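Uncharacterized protein (Bordetella pertussis, PDB 3FVV) probably hydrolyses histidinol phosphate to histidinol and phosphate, a late step of histidine biosynthesis, as a magnesium-dependent phosphatase of the HAD superfamily. Local coordinates at residues Q23-L28 against R42-L47. Numbering follows the deposited sequence.
Sequences QWADFL and RRNDDL
The carboxamide of Asn-44 presents one face to the methyl of Ala-25, which sits above the amide plane, its CB 3.8 Å from CG of Asn-44. ND2 of Asn-44 has two acceptors, one lifted from the amide plane and one close to it. The first is the backbone O of Ala-25, 3.1 Å from Asn-44 ND2; it is displaced toward the methyl's side, and at 127° the N-H is bent well away from it, a weak bond. The other is a water, its O 3.1 Å from Asn-44 ND2. That water donates in turn to Asp-26 OD1, 2.9 Å from its O. The amide is carried across to helix 20-30 by a first torsion that sets CG anti to the carbonyl carbon (chi1 -65°).

Helix 58-70 packs alongside, Leu-68 against Ala-25 and Phe-64 against Asn-44. The Asp-26 carboxylate is held mainly by salt bridges, OD1 to Arg-41 and OD2 to Arg-30. Both helices belong to the helical insert between strands 5-9 and 110-115, the position of the C1 cap in HAD phosphatases. Only 95 Å² is buried between 23-28 and 42-47, nearly all of it by Ala-25 and Asn-44; Arg-41 on Asp-26 and Tyr-22 on Asp-45 tie the same two helices together nearby. The water extends the amide's link to a buried carboxylate, whose negative charge the two arginines probably offset.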
loop_
_atom_site.group_PDB
_atom_site.type_symbol
_atom_site.label_atom_id
_atom_site.label_comp_id
_atom_site.label_asym_id
_atom_site.label_seq_id
_atom_site.Cartn_x
_atom_site.Cartn_y
_atom_site.Cartn_z
ATOM N N GLN A 23 -0.898 5.581 10.285
ATOM C CA GLN A 23 -1.026 4.870 11.592
ATOM C C GLN A 23 0.368 4.434 12.108
ATOM O O GLN A 23 0.673 4.528 13.298
ATOM C CB GLN A 23 -1.960 3.686 11.487
ATOM C CG GLN A 23 -3.354 4.073 11.167
ATOM C CD GLN A 23 -3.949 4.907 12.292
ATOM O OE1 GLN A 23 -3.615 4.728 13.479
ATOM N NE2 GLN A 23 -4.831 5.793 11.932
ATOM N N TRP A 24 1.236 4.026 11.204
ATOM C CA TRP A 24 2.595 3.724 11.619
ATOM C C TRP A 24 3.347 4.944 12.158
ATOM O O TRP A 24 3.994 4.811 13.208
ATOM C CB TRP A 24 3.336 3.057 10.465
ATOM C CG TRP A 24 4.818 2.824 10.599
ATOM C CD1 TRP A 24 5.755 3.455 9.854
ATOM C CD2 TRP A 24 5.554 1.984 11.542
ATOM N NE1 TRP A 24 7.006 3.013 10.202
ATOM C CE2 TRP A 24 6.921 2.126 11.238
ATOM C CE3 TRP A 24 5.196 1.115 12.544
ATOM C CZ2 TRP A 24 7.927 1.419 11.891
ATOM C CZ3 TRP A 24 6.190 0.409 13.201
ATOM C CH2 TRP A 24 7.546 0.555 12.859
ATOM N N ALA A 25 3.281 6.093 11.462
ATOM C CA ALA A 25 3.873 7.342 11.956
ATOM C C ALA A 25 3.307 7.708 13.299
ATOM O O ALA A 25 4.026 8.076 14.265
ATOM C CB ALA A 25 3.600 8.491 10.965
ATOM N N ASP A 26 1.989 7.602 13.389
ATOM C CA ASP A 26 1.311 7.963 14.602
ATOM C C ASP A 26 1.649 6.990 15.717
ATOM O O ASP A 26 1.766 7.388 16.873
ATOM C CB ASP A 26 -0.205 7.981 14.389
ATOM C CG ASP A 26 -0.929 8.515 15.594
ATOM O OD1 ASP A 26 -0.600 9.632 16.022
ATOM O OD2 ASP A 26 -1.776 7.802 16.121
ATOM N N PHE A 27 1.817 5.718 15.370
ATOM C CA PHE A 27 2.202 4.700 16.337
ATOM C C PHE A 27 3.593 4.995 16.912
ATOM O O PHE A 27 3.810 4.926 18.128
ATOM C CB PHE A 27 2.139 3.319 15.702
ATOM C CG PHE A 27 2.869 2.257 16.474
ATOM C CD1 PHE A 27 2.200 1.502 17.425
ATOM C CD2 PHE A 27 4.189 1.981 16.232
ATOM C CE1 PHE A 27 2.826 0.544 18.117
ATOM C CE2 PHE A 27 4.822 1.012 16.948
ATOM C CZ PHE A 27 4.145 0.295 17.887
ATOM N N LEU A 28 4.540 5.345 16.053
ATOM C CA LEU A 28 5.888 5.711 16.523
ATOM C C LEU A 28 5.838 6.995 17.368
ATOM O O LEU A 28 6.485 7.063 18.439
ATOM C CB LEU A 28 6.874 5.859 15.356
ATOM C CG LEU A 28 7.176 4.602 14.523
ATOM C CD1 LEU A 28 7.940 5.010 13.283
ATOM C CD2 LEU A 28 7.962 3.604 15.309
ATOM N N ARG A 42 2.549 16.338 16.041
ATOM C CA ARG A 42 2.445 17.639 15.402
ATOM C C ARG A 42 3.200 17.649 14.078
ATOM O O ARG A 42 2.667 18.079 13.063
ATOM C CB ARG A 42 3.001 18.717 16.309
ATOM C CG ARG A 42 2.640 20.083 15.895
ATOM C CD ARG A 42 3.425 21.065 16.730
ATOM N NE ARG A 42 2.947 22.439 16.576
ATOM C CZ ARG A 42 1.855 22.926 17.158
ATOM N NH1 ARG A 42 1.087 22.149 17.922
ATOM N NH2 ARG A 42 1.519 24.193 16.966
ATOM N N ARG A 43 4.442 17.161 14.092
ATOM C CA ARG A 43 5.207 17.074 12.865
ATOM C C ARG A 43 4.565 16.151 11.817
ATOM O O ARG A 43 4.528 16.501 10.642
ATOM C CB ARG A 43 6.642 16.662 13.148
ATOM C CG ARG A 43 7.570 17.837 13.477
ATOM C CD ARG A 43 8.993 17.364 13.353
ATOM N NE ARG A 43 9.170 16.110 14.085
ATOM C CZ ARG A 43 9.321 16.016 15.413
ATOM N NH1 ARG A 43 9.329 17.113 16.189
ATOM N NH2 ARG A 43 9.470 14.817 15.979
ATOM N N ASN A 44 4.058 14.989 12.239
ATOM C CA ASN A 44 3.241 14.122 11.323
ATOM C C ASN A 44 2.062 14.845 10.650
ATOM O O ASN A 44 1.878 14.777 9.422
ATOM C CB ASN A 44 2.702 12.867 12.049
ATOM C CG ASN A 44 3.823 11.919 12.489
ATOM O OD1 ASN A 44 4.900 11.938 11.895
ATOM N ND2 ASN A 44 3.571 11.085 13.512
ATOM N N ASP A 45 1.263 15.531 11.468
ATOM C CA ASP A 45 0.060 16.185 10.959
ATOM C C ASP A 45 0.453 17.319 10.036
ATOM O O ASP A 45 -0.107 17.467 8.933
ATOM C CB ASP A 45 -0.840 16.681 12.096
ATOM C CG ASP A 45 -1.456 15.524 12.919
ATOM O OD1 ASP A 45 -1.574 14.368 12.452
ATOM O OD2 ASP A 45 -1.807 15.772 14.080
ATOM N N ASP A 46 1.452 18.076 10.453
ATOM C CA ASP A 46 1.927 19.171 9.636
ATOM C C ASP A 46 2.463 18.690 8.242
ATOM O O ASP A 46 2.200 19.348 7.213
ATOM C CB ASP A 46 2.967 19.976 10.411
ATOM C CG ASP A 46 3.500 21.148 9.625
ATOM O OD1 ASP A 46 2.699 22.009 9.158
ATOM O OD2 ASP A 46 4.738 21.204 9.478
ATOM N N LEU A 47 3.181 17.550 8.206
ATOM C CA LEU A 47 3.504 16.912 6.922
ATOM C C LEU A 47 2.239 16.620 6.092
ATOM O O LEU A 47 2.144 17.015 4.944
ATOM C CB LEU A 47 4.293 15.603 7.092
ATOM C CG LEU A 47 4.638 15.000 5.711
ATOM C CD1 LEU A 47 6.022 15.497 5.224
ATOM C CD2 LEU A 47 4.516 13.507 5.729
HETATM O O HOH W 1 0.550 11.544 14.223
#